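PDB 6IAQ: dihydrodipicolinate reductase N-terminus domain-containing protein from Mycobacterium smegmatis, which acts as a native amine dehydrogenase, binding NADP and probably catalysing the asymmetric reductive amination of ketones to chiral amines. Local coordinates for residues S20-M25 against Q309-I314; P75-I80 against D316-P321; N147-L152 against D209-D214; I258-E261 against V265-F268. All blocks are in the same frame, centred on the assembly; numbering follows the deposited sequence.

Contact 1 of 4, residues S20-M25 against Q309-I314; sequences SIVAGM and QMVNRI
The backbones of the two helical segments come nearest at V22 and V311, with 6.8 Å between V22 CA and V311 CA. Segment 20-25 belongs to helix 17-28, which follows the first strand, 9-13, of the Rossmann fold; segment 309-314 lies about 284 residues later, so the contact ties the nucleotide-binding domain to a helix from near the end of the chain. Only carbon atoms meet, the methionines contributing a methyl and a CB. V22 serves two partners. Its CG1 points anti to its own backbone N (chi1 165°) and lies 3.9 Å from V311 CG2, the two valines running past each other in opposite directions. A beta-branched valine is short and stiff, well suited to a place where two helix backbones come this close. M25 adds its first carbon alone, M25 CB standing 4.0 Å from V311 CG2; the rest of its chain runs on extended and leads away, and this residue also packs against H157 of the second subunit. V22 and M310 both touch V79 of strand 77-80 as well, so the helices share the cover of the parallel sheet. The flexible M310 chain approaches V22 at about a right angle and turns at its last torsion (chi3 65°), which lays M310 CE against V22 CG2 at 3.7 Å.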
loop_
_atom_site.group_PDB
_atom_site.type_symbol
_atom_site.label_atom_id
_atom_site.label_comp_id
_atom_site.label_asym_id
_atom_site.label_seq_id
_atom_site.Cartn_x
_atom_site.Cartn_y
_atom_site.Cartn_z
ATOM N N SER A 20 -21.419 -8.864 13.770
ATOM C CA SER A 20 -21.189 -10.062 14.604
ATOM C C SER A 20 -19.686 -10.355 14.635
ATOM O O SER A 20 -19.158 -10.613 15.718
ATOM C CB SER A 20 -21.997 -11.246 14.142
ATOM O OG SER A 20 -23.394 -10.946 14.258
ATOM N N ILE A 21 -19.012 -10.277 13.489
ATOM C CA ILE A 21 -17.542 -10.538 13.399
ATOM C C ILE A 21 -16.822 -9.382 14.104
ATOM O O ILE A 21 -15.879 -9.631 14.888
ATOM C CB ILE A 21 -17.098 -10.688 11.928
ATOM C CG1 ILE A 21 -17.833 -11.837 11.238
ATOM C CG2 ILE A 21 -15.591 -10.867 11.847
ATOM C CD1 ILE A 21 -17.676 -11.878 9.725
ATOM N N VAL A 22 -17.221 -8.165 13.803
ATOM C CA VAL A 22 -16.586 -6.937 14.335
ATOM C C VAL A 22 -16.618 -6.964 15.870
ATOM O O VAL A 22 -15.583 -6.635 16.488
ATOM C CB VAL A 22 -17.268 -5.696 13.767
ATOM C CG1 VAL A 22 -16.890 -4.453 14.553
ATOM C CG2 VAL A 22 -16.957 -5.534 12.280
ATOM N N ALA A 23 -17.755 -7.344 16.457
ATOM C CA ALA A 23 -17.951 -7.336 17.922
ATOM C C ALA A 23 -16.850 -8.171 18.579
ATOM O O ALA A 23 -16.198 -7.664 19.509
ATOM C CB ALA A 23 -19.345 -7.812 18.263
ATOM N N GLY A 24 -16.597 -9.377 18.078
ATOM C CA GLY A 24 -15.582 -10.301 18.602
ATOM C C GLY A 24 -14.186 -9.702 18.483
ATOM O O GLY A 24 -13.381 -9.872 19.437
ATOM N N MET A 25 -13.896 -9.014 17.369
ATOM C CA MET A 25 -12.584 -8.353 17.162
ATOM C C MET A 25 -12.464 -7.178 18.146
ATOM O O MET A 25 -11.378 -6.984 18.668
ATOM C CB MET A 25 -12.418 -7.836 15.731
ATOM C CG MET A 25 -12.306 -8.930 14.686
ATOM S SD MET A 25 -12.360 -8.252 13.010
ATOM C CE MET A 25 -12.127 -9.766 12.095
ATOM N N GLN A 309 -10.522 -3.964 8.821
ATOM C CA GLN A 309 -10.202 -2.577 8.426
ATOM C C GLN A 309 -11.045 -1.595 9.238
ATOM O O GLN A 309 -10.466 -0.610 9.733
ATOM C CB GLN A 309 -10.297 -2.419 6.922
ATOM C CG GLN A 309 -9.129 -3.110 6.223
ATOM C CD GLN A 309 -9.223 -2.933 4.738
ATOM O OE1 GLN A 309 -8.747 -1.950 4.189
ATOM N NE2 GLN A 309 -9.863 -3.880 4.086
ATOM N N MET A 310 -12.347 -1.840 9.400
ATOM C CA MET A 310 -13.200 -0.939 10.218
ATOM C C MET A 310 -12.656 -0.919 11.648
ATOM O O MET A 310 -12.564 0.151 12.221
ATOM C CB MET A 310 -14.683 -1.356 10.226
ATOM C CG MET A 310 -15.522 -0.405 11.061
ATOM S SD MET A 310 -17.301 -0.396 10.614
ATOM C CE MET A 310 -17.635 -2.081 11.104
ATOM N N VAL A 311 -12.321 -2.060 12.217
ATOM C CA VAL A 311 -11.802 -2.144 13.614
ATOM C C VAL A 311 -10.486 -1.371 13.716
ATOM O O VAL A 311 -10.391 -0.487 14.601
ATOM C CB VAL A 311 -11.680 -3.598 14.076
ATOM C CG1 VAL A 311 -10.924 -3.729 15.397
ATOM C CG2 VAL A 311 -13.059 -4.236 14.185
ATOM N N ASN A 312 -9.534 -1.644 12.817
ATOM C CA ASN A 312 -8.158 -1.081 12.891
ATOM C C ASN A 312 -8.250 0.420 12.595
ATOM O O ASN A 312 -7.311 1.150 12.995
ATOM C CB ASN A 312 -7.180 -1.833 11.984
ATOM C CG ASN A 312 -6.953 -3.280 12.398
ATOM O OD1 ASN A 312 -7.284 -3.683 13.517
ATOM N ND2 ASN A 312 -6.393 -4.086 11.498
ATOM N N ARG A 313 -9.356 0.894 12.001
ATOM C CA ARG A 313 -9.566 2.347 11.763
ATOM C C ARG A 313 -10.060 3.086 13.027
ATOM O O ARG A 313 -9.998 4.326 13.048
ATOM C CB ARG A 313 -10.560 2.603 10.627
ATOM C CG ARG A 313 -9.999 2.552 9.213
ATOM C CD ARG A 313 -8.802 3.458 9.034
ATOM N NE ARG A 313 -8.348 3.537 7.660
ATOM C CZ ARG A 313 -7.203 4.120 7.283
ATOM N NH1 ARG A 313 -6.382 4.684 8.180
ATOM N NH2 ARG A 313 -6.888 4.141 6.003
ATOM N N ILE A 314 -10.550 2.405 14.049
ATOM C CA ILE A 314 -11.268 3.094 15.164
ATOM C C ILE A 314 -10.335 4.110 15.833
ATOM O O ILE A 314 -10.748 5.254 16.043
ATOM C CB ILE A 314 -11.899 2.094 16.153
ATOM C CG1 ILE A 314 -13.160 1.458 15.549
ATOM C CG2 ILE A 314 -12.205 2.767 17.490
ATOM C CD1 ILE A 314 -13.610 0.228 16.276
#

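Contact 2 of 4, residues P75-I80 against D316-P321; sequences PDIAVI and DVIAAP
I77 lies with its outer methyl against V317, the two side chains crossing at about a right angle, I77 CD1 being 4.0 Å from V317 CG1. Its inner branch carbon I77 CB also faces I318, with I318 CD1 4.4 Å away. I77 is the first residue of strand 77-80, an inner strand of the parallel Rossmann sheet between 9-13 and 102-105, and the partner helix 314-319 comes from the far end of the chain to cover the beginning of that strand. The long branch of I77 leaves anti to its backbone N (chi1 -170°) and then bends at chi2 (81°), which carries CD1 out of the sheet and towards the helix. A beta-branched residue suits both demands here, favouring an extended backbone while offering its CD1 methyl to the helix packed on the sheet. V317 meets it with a single methyl. I318 reaches further along the same edge of the contact: its CG1 lies 4.0 Å from the carbonyl oxygen D76 O, and its CD1 touches the base of the aspartate, 4.1 Å from D76 CB. D76 thus meets the helix with its CB and its carbonyl oxygen, while its carboxylate is turned to another task, D76 OD2 accepting the backbone N-H of R9. D76 O in turn accepts from N102 ND2, and N102 is touched by I318 too. The contact probably rests on dispersion and the burial of aliphatic surface, and the aspartate can border it because OD2 and the carbonyl oxygen have partners at R9 and N102.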
loop_
_atom_site.group_PDB
_atom_site.type_symbol
_atom_site.label_atom_id
_atom_site.label_comp_id
_atom_site.label_asym_id
_atom_site.label_seq_id
_atom_site.Cartn_x
_atom_site.Cartn_y
_atom_site.Cartn_z
ATOM N N PRO A 75 -20.804 6.825 23.990
ATOM C CA PRO A 75 -19.595 6.106 23.613
ATOM C C PRO A 75 -18.604 7.021 22.879
ATOM O O PRO A 75 -19.000 8.036 22.357
ATOM C CB PRO A 75 -20.146 5.023 22.667
ATOM C CG PRO A 75 -21.312 5.715 21.984
ATOM C CD PRO A 75 -21.938 6.513 23.108
ATOM N N ASP A 76 -17.345 6.599 22.812
ATOM C CA ASP A 76 -16.289 7.257 21.995
ATOM C C ASP A 76 -16.541 7.007 20.508
ATOM O O ASP A 76 -16.072 7.828 19.689
ATOM C CB ASP A 76 -14.906 6.705 22.349
ATOM C CG ASP A 76 -14.543 6.996 23.788
ATOM O OD1 ASP A 76 -14.412 8.150 24.079
ATOM O OD2 ASP A 76 -14.446 6.044 24.605
ATOM N N ILE A 77 -17.198 5.893 20.172
ATOM C CA ILE A 77 -17.312 5.436 18.754
ATOM C C ILE A 77 -18.578 4.577 18.596
ATOM O O ILE A 77 -18.821 3.652 19.435
ATOM C CB ILE A 77 -16.037 4.684 18.293
ATOM C CG1 ILE A 77 -16.021 4.421 16.780
ATOM C CG2 ILE A 77 -15.865 3.395 19.075
ATOM C CD1 ILE A 77 -15.588 5.567 15.954
ATOM N N ALA A 78 -19.311 4.864 17.529
ATOM C CA ALA A 78 -20.373 3.994 16.976
ATOM C C ALA A 78 -19.787 3.253 15.771
ATOM O O ALA A 78 -19.214 3.903 14.887
ATOM C CB ALA A 78 -21.559 4.825 16.558
ATOM N N VAL A 79 -19.899 1.933 15.783
ATOM C CA VAL A 79 -19.337 1.011 14.757
ATOM C C VAL A 79 -20.531 0.486 13.938
ATOM O O VAL A 79 -21.303 -0.283 14.484
ATOM C CB VAL A 79 -18.533 -0.098 15.439
ATOM C CG1 VAL A 79 -17.895 -1.007 14.420
ATOM C CG2 VAL A 79 -17.481 0.487 16.393
ATOM N N ILE A 80 -20.744 1.030 12.745
ATOM C CA ILE A 80 -22.018 0.896 12.001
ATOM C C ILE A 80 -21.841 -0.123 10.867
ATOM O O ILE A 80 -20.996 0.086 9.970
ATOM C CB ILE A 80 -22.492 2.240 11.459
ATOM C CG1 ILE A 80 -22.533 3.307 12.570
ATOM C CG2 ILE A 80 -23.854 2.075 10.790
ATOM C CD1 ILE A 80 -22.894 4.680 12.062
ATOM N N ASP A 316 -7.857 5.763 14.565
ATOM C CA ASP A 316 -7.621 6.820 13.558
ATOM C C ASP A 316 -8.805 7.757 13.568
ATOM O O ASP A 316 -8.576 8.960 13.536
ATOM C CB ASP A 316 -7.379 6.256 12.157
ATOM C CG ASP A 316 -6.158 5.358 12.044
ATOM O OD1 ASP A 316 -5.281 5.445 12.957
ATOM O OD2 ASP A 316 -6.105 4.572 11.066
ATOM N N VAL A 317 -10.032 7.213 13.621
ATOM C CA VAL A 317 -11.271 8.016 13.451
ATOM C C VAL A 317 -11.474 8.821 14.743
ATOM O O VAL A 317 -11.794 10.005 14.645
ATOM C CB VAL A 317 -12.466 7.116 13.067
ATOM C CG1 VAL A 317 -13.799 7.823 13.214
ATOM C CG2 VAL A 317 -12.310 6.600 11.633
ATOM N N ILE A 318 -11.196 8.239 15.911
ATOM C CA ILE A 318 -11.280 9.001 17.192
ATOM C C ILE A 318 -10.285 10.164 17.154
ATOM O O ILE A 318 -10.705 11.302 17.426
ATOM C CB ILE A 318 -11.100 8.095 18.416
ATOM C CG1 ILE A 318 -12.282 7.119 18.535
ATOM C CG2 ILE A 318 -10.933 8.958 19.669
ATOM C CD1 ILE A 318 -12.032 5.970 19.469
ATOM N N ALA A 319 -9.035 9.904 16.763
ATOM C CA ALA A 319 -7.936 10.904 16.742
ATOM C C ALA A 319 -8.093 11.926 15.602
ATOM O O ALA A 319 -7.418 12.957 15.661
ATOM C CB ALA A 319 -6.615 10.178 16.633
ATOM N N ALA A 320 -8.935 11.693 14.594
ATOM C CA ALA A 320 -8.995 12.528 13.360
ATOM C C ALA A 320 -9.734 13.829 13.636
ATOM O O ALA A 320 -10.495 13.911 14.585
ATOM C CB ALA A 320 -9.680 11.787 12.244
ATOM N N PRO A 321 -9.582 14.862 12.787
ATOM C CA PRO A 321 -10.391 16.076 12.892
ATOM C C PRO A 321 -11.886 15.813 12.761
ATOM O O PRO A 321 -12.296 14.827 12.144
ATOM C CB PRO A 321 -9.955 16.938 11.699
ATOM C CG PRO A 321 -8.550 16.441 11.398
ATOM C CD PRO A 321 -8.594 14.953 11.702
#

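Contact 3 of 4, residues N147-L152 against D209-D214; sequences NMIALL and DALVAD
A150 and L211 mark the close part of this helix pair, where A150 CA and L211 CA are 6.6 Å apart. The axes of the short segments run roughly the same way, crossing at -40° with a closest approach of 10.3 Å. On the inner, fully buried and apolar side, L211 divides its two methyls between neighbouring residues: L211 CD1 rests 4.1 Å from I149 CG2, and L211 CD2 reaches the backbone of the other helix, 4.1 Å from A150 N. L211 leaves its backbone with CG anti to the carbonyl carbon (chi1 -75°), and this brings its branched end to the other helix. Alanine is apt opposite it, since a lone methyl leaves room for leucine to lie on the helix backbone.

The other side is no less close but differs in character, being charged, partly exposed and set at the subunit interface. There A150 CB faces a carboxylate oxygen, D214 OD2, at 3.6 Å; this is a plain contact, for the strongest partners of D214 are on the second subunit, where OD2 forms a salt bridge with R332 NH1 and OD1 with R334 NH1. Two arginines on one partly exposed aspartate probably keep it ionised. N147, a turn before A150, gives ND2 to D142 OD1. Helix 141-153 rests on strand 282-288 and helix 203-215 on strand 249-260, so the arrangement is that of a two-layer alpha+beta domain (an alpha-beta sandwich), its helices covering one face of the mixed sheet, with the same layer forming part of the dimer interface.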
loop_
_atom_site.group_PDB
_atom_site.type_symbol
_atom_site.label_atom_id
_atom_site.label_comp_id
_atom_site.label_asym_id
_atom_site.label_seq_id
_atom_site.Cartn_x
_atom_site.Cartn_y
_atom_site.Cartn_z
ATOM N N ASN A 147 -6.301 2.806 -1.011
ATOM C CA ASN A 147 -4.975 3.214 -0.494
ATOM C C ASN A 147 -3.823 2.372 -1.122
ATOM O O ASN A 147 -2.742 2.957 -1.408
ATOM C CB ASN A 147 -4.938 3.199 1.028
ATOM C CG ASN A 147 -5.670 4.410 1.618
ATOM O OD1 ASN A 147 -5.250 5.530 1.408
ATOM N ND2 ASN A 147 -6.783 4.226 2.313
ATOM N N MET A 148 -3.999 1.061 -1.305
ATOM C CA MET A 148 -2.940 0.207 -1.901
ATOM C C MET A 148 -2.819 0.521 -3.397
ATOM O O MET A 148 -1.695 0.420 -3.953
ATOM C CB MET A 148 -3.258 -1.288 -1.749
ATOM C CG MET A 148 -2.036 -2.148 -2.091
ATOM S SD MET A 148 -2.347 -3.852 -1.642
ATOM C CE MET A 148 -1.860 -3.750 0.075
ATOM N N ILE A 149 -3.923 0.899 -4.033
ATOM C CA ILE A 149 -3.918 1.254 -5.467
ATOM C C ILE A 149 -3.226 2.608 -5.659
ATOM O O ILE A 149 -2.361 2.716 -6.563
ATOM C CB ILE A 149 -5.322 1.212 -6.084
ATOM C CG1 ILE A 149 -6.012 -0.131 -5.864
ATOM C CG2 ILE A 149 -5.261 1.557 -7.562
ATOM C CD1 ILE A 149 -5.137 -1.361 -6.132
ATOM N N ALA A 150 -3.539 3.600 -4.835
ATOM C CA ALA A 150 -2.832 4.898 -4.872
ATOM C C ALA A 150 -1.331 4.686 -4.609
ATOM O O ALA A 150 -0.505 5.355 -5.257
ATOM C CB ALA A 150 -3.448 5.862 -3.891
ATOM N N LEU A 151 -0.970 3.805 -3.673
ATOM C CA LEU A 151 0.454 3.510 -3.383
ATOM C C LEU A 151 1.121 2.914 -4.643
ATOM O O LEU A 151 2.233 3.338 -4.994
ATOM C CB LEU A 151 0.535 2.578 -2.174
ATOM C CG LEU A 151 1.943 2.129 -1.770
ATOM C CD1 LEU A 151 2.871 3.298 -1.511
ATOM C CD2 LEU A 151 1.897 1.247 -0.528
ATOM N N LEU A 152 0.480 1.946 -5.291
ATOM C CA LEU A 152 1.017 1.322 -6.525
ATOM C C LEU A 152 1.216 2.407 -7.593
ATOM O O LEU A 152 2.268 2.396 -8.268
ATOM C CB LEU A 152 0.070 0.242 -7.029
ATOM C CG LEU A 152 0.550 -0.529 -8.252
ATOM C CD1 LEU A 152 1.691 -1.447 -7.837
ATOM C CD2 LEU A 152 -0.579 -1.306 -8.889
ATOM N N ASP A 209 -13.973 7.939 -7.512
ATOM C CA ASP A 209 -14.013 9.354 -7.042
ATOM C C ASP A 209 -12.864 9.549 -6.053
ATOM O O ASP A 209 -12.179 10.568 -6.114
ATOM C CB ASP A 209 -15.357 9.733 -6.400
ATOM C CG ASP A 209 -16.534 9.855 -7.373
ATOM O OD1 ASP A 209 -16.290 9.941 -8.597
ATOM O OD2 ASP A 209 -17.704 9.869 -6.896
ATOM N N ALA A 210 -12.640 8.584 -5.158
ATOM C CA ALA A 210 -11.563 8.643 -4.140
ATOM C C ALA A 210 -10.194 8.669 -4.839
ATOM O O ALA A 210 -9.349 9.488 -4.426
ATOM C CB ALA A 210 -11.665 7.480 -3.182
ATOM N N LEU A 211 -9.960 7.790 -5.823
ATOM C CA LEU A 211 -8.627 7.694 -6.486
ATOM C C LEU A 211 -8.353 8.993 -7.250
ATOM O O LEU A 211 -7.264 9.538 -7.131
ATOM C CB LEU A 211 -8.599 6.468 -7.402
ATOM C CG LEU A 211 -8.479 5.121 -6.695
ATOM C CD1 LEU A 211 -8.567 4.003 -7.706
ATOM C CD2 LEU A 211 -7.186 5.025 -5.902
ATOM N N VAL A 212 -9.346 9.477 -7.981
ATOM C CA VAL A 212 -9.245 10.736 -8.778
ATOM C C VAL A 212 -8.941 11.909 -7.841
ATOM O O VAL A 212 -7.988 12.670 -8.135
ATOM C CB VAL A 212 -10.510 10.944 -9.616
ATOM C CG1 VAL A 212 -10.614 12.356 -10.176
ATOM C CG2 VAL A 212 -10.594 9.903 -10.732
ATOM N N ALA A 213 -9.691 12.046 -6.745
ATOM C CA ALA A 213 -9.516 13.149 -5.777
ATOM C C ALA A 213 -8.144 13.019 -5.105
ATOM O O ALA A 213 -7.437 14.050 -4.974
ATOM C CB ALA A 213 -10.634 13.145 -4.764
ATOM N N ASP A 214 -7.760 11.807 -4.687
ATOM C CA ASP A 214 -6.442 11.600 -4.026
ATOM C C ASP A 214 -5.305 11.990 -4.991
ATOM O O ASP A 214 -4.280 12.496 -4.543
ATOM C CB ASP A 214 -6.266 10.170 -3.518
ATOM C CG ASP A 214 -4.913 9.957 -2.873
ATOM O OD1 ASP A 214 -4.712 10.415 -1.732
ATOM O OD2 ASP A 214 -4.062 9.381 -3.546
#

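Contact 4 of 4, residues I258-E261 against V265-F268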
loop_
_atom_site.group_PDB
_atom_site.type_symbol
_atom_site.label_atom_id
_atom_site.label_comp_id
_atom_site.label_asym_id
_atom_site.label_seq_id
_atom_site.Cartn_x
_atom_site.Cartn_y
_atom_site.Cartn_z
ATOM N N ILE A 258 -13.788 6.691 -15.277
ATOM C CA ILE A 258 -13.582 8.154 -15.165
ATOM C C ILE A 258 -12.359 8.522 -15.997
ATOM O O ILE A 258 -11.256 8.011 -15.702
ATOM C CB ILE A 258 -13.449 8.583 -13.700
ATOM C CG1 ILE A 258 -14.693 8.185 -12.892
ATOM C CG2 ILE A 258 -13.144 10.073 -13.632
ATOM C CD1 ILE A 258 -14.680 8.690 -11.464
ATOM N N GLU A 259 -12.560 9.380 -16.998
ATOM C CA GLU A 259 -11.457 10.039 -17.741
ATOM C C GLU A 259 -11.141 11.354 -17.054
ATOM O O GLU A 259 -12.088 12.049 -16.658
ATOM C CB GLU A 259 -11.848 10.289 -19.186
ATOM C CG GLU A 259 -12.341 9.047 -19.871
ATOM C CD GLU A 259 -12.608 9.261 -21.353
ATOM O OE1 GLU A 259 -12.291 10.365 -21.863
ATOM O OE2 GLU A 259 -13.158 8.336 -21.980
ATOM N N THR A 260 -9.864 11.669 -16.914
ATOM C CA THR A 260 -9.420 12.952 -16.334
ATOM C C THR A 260 -8.983 13.883 -17.463
ATOM O O THR A 260 -8.556 13.380 -18.526
ATOM C CB THR A 260 -8.314 12.720 -15.301
ATOM O OG1 THR A 260 -7.164 12.206 -15.980
ATOM C CG2 THR A 260 -8.768 11.780 -14.205
ATOM N N GLU A 261 -9.069 15.193 -17.221
ATOM C CA GLU A 261 -8.546 16.209 -18.166
ATOM C C GLU A 261 -7.043 15.953 -18.347
ATOM O O GLU A 261 -6.572 16.022 -19.478
ATOM C CB GLU A 261 -8.867 17.626 -17.676
ATOM C CG GLU A 261 -10.352 17.968 -17.664
ATOM C CD GLU A 261 -11.081 17.979 -19.015
ATOM O OE1 GLU A 261 -10.481 17.593 -20.072
ATOM O OE2 GLU A 261 -12.288 18.346 -19.021
ATOM N N VAL A 265 -6.855 7.604 -17.173
ATOM C CA VAL A 265 -8.214 7.009 -17.190
ATOM C C VAL A 265 -8.263 5.944 -16.099
ATOM O O VAL A 265 -7.297 5.150 -15.980
ATOM C CB VAL A 265 -8.515 6.408 -18.567
ATOM C CG1 VAL A 265 -9.843 5.677 -18.577
ATOM C CG2 VAL A 265 -8.441 7.477 -19.659
ATOM N N PHE A 266 -9.361 5.916 -15.351
ATOM C CA PHE A 266 -9.617 4.922 -14.290
ATOM C C PHE A 266 -10.806 4.070 -14.692
ATOM O O PHE A 266 -11.844 4.639 -15.123
ATOM C CB PHE A 266 -9.886 5.628 -12.969
ATOM C CG PHE A 266 -8.742 6.468 -12.491
ATOM C CD1 PHE A 266 -8.532 7.734 -13.009
ATOM C CD2 PHE A 266 -7.866 5.981 -11.540
ATOM C CE1 PHE A 266 -7.460 8.495 -12.585
ATOM C CE2 PHE A 266 -6.812 6.762 -11.101
ATOM C CZ PHE A 266 -6.626 8.027 -11.606
ATOM N N GLU A 267 -10.682 2.759 -14.515
ATOM C CA GLU A 267 -11.763 1.805 -14.851
ATOM C C GLU A 267 -11.806 0.708 -13.791
ATOM O O GLU A 267 -10.742 0.189 -13.409
ATOM C CB GLU A 267 -11.575 1.250 -16.262
ATOM C CG GLU A 267 -12.800 0.523 -16.768
ATOM C CD GLU A 267 -12.836 0.252 -18.264
ATOM O OE1 GLU A 267 -13.168 1.170 -19.040
ATOM O OE2 GLU A 267 -12.524 -0.866 -18.645
ATOM N N PHE A 268 -13.006 0.357 -13.336
ATOM C CA PHE A 268 -13.199 -0.645 -12.258
ATOM C C PHE A 268 -14.429 -1.492 -12.555
ATOM O O PHE A 268 -15.550 -0.966 -12.647
ATOM C CB PHE A 268 -13.256 0.076 -10.906
ATOM C CG PHE A 268 -13.471 -0.839 -9.728
ATOM C CD1 PHE A 268 -12.593 -1.885 -9.478
ATOM C CD2 PHE A 268 -14.484 -0.599 -8.820
ATOM C CE1 PHE A 268 -12.768 -2.718 -8.385
ATOM C CE2 PHE A 268 -14.677 -1.438 -7.735
ATOM C CZ PHE A 268 -13.812 -2.487 -7.508
#
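The flat ring of F266 is met by segment 258-261 at its edge. I258 O lies in the ring plane beside the edge, 3.8 Å from F266 CD1, and T260 CG2 also comes to the edge, 3.9 Å from F266 CE1. Two torsions place the ring so: CG stands anti to the carbonyl carbon (chi1 -61°), and chi2 of 80° turns the ring on its bond. Other neighbours of F266 are V212 of helix 203-215, L217 of the following loop and V162 of strand 158-169. F268, farther along, has the ring of W145 edge-to-face with it and that of W285 nearly parallel.

The backbones form a beta hairpin, strands 249-260 and 265-273 running antiparallel within the mixed sheet of the C-terminal domain. I258 and F266 make a hydrogen-bonded pair: I258 N gives to F266 O at 2.8 Å, and F266 N returns an almost straight bond (174°) to I258 O, also at 2.8 Å. I258 O takes a further, softer approach from V265 CA at 3.5 Å, a CA-H...O contact that uses the same acceptor twice. E259 and V265 are the next, non-hydrogen-bonded pair, on the face away from I258 and F266; there E259 CG touches V265 CG2 at 4.2 Å. The glutamate's carboxylate pairs with R257, which also bridges to E267. Threonine suits the end of the strand: its methyl serves F266, while OG1 hydrogen-bonds P264 O in the turn.

Contacts 1 and 2 lie in the nucleotide-binding half and share elements: helices 302-312 and 314-319 follow each other, and I314 reaches V79 of strand 77-80. Contacts 3 and 4 lie in the C-terminal domain, centres about 12 Å apart, joined by V212, whose side chain meets both I258 and F266. Contact 1 is fully buried and aliphatic, contact 2 partly buried with an aspartate at its margin. Contact 3 buries its leucine side yet turns a charged edge to the second subunit, which contact 1 also touches. Contact 4, mostly buried but with E259 and V265 partly exposed on one face, alone is held by backbone hydrogen bonds; the others rely on side-chain packing between layers.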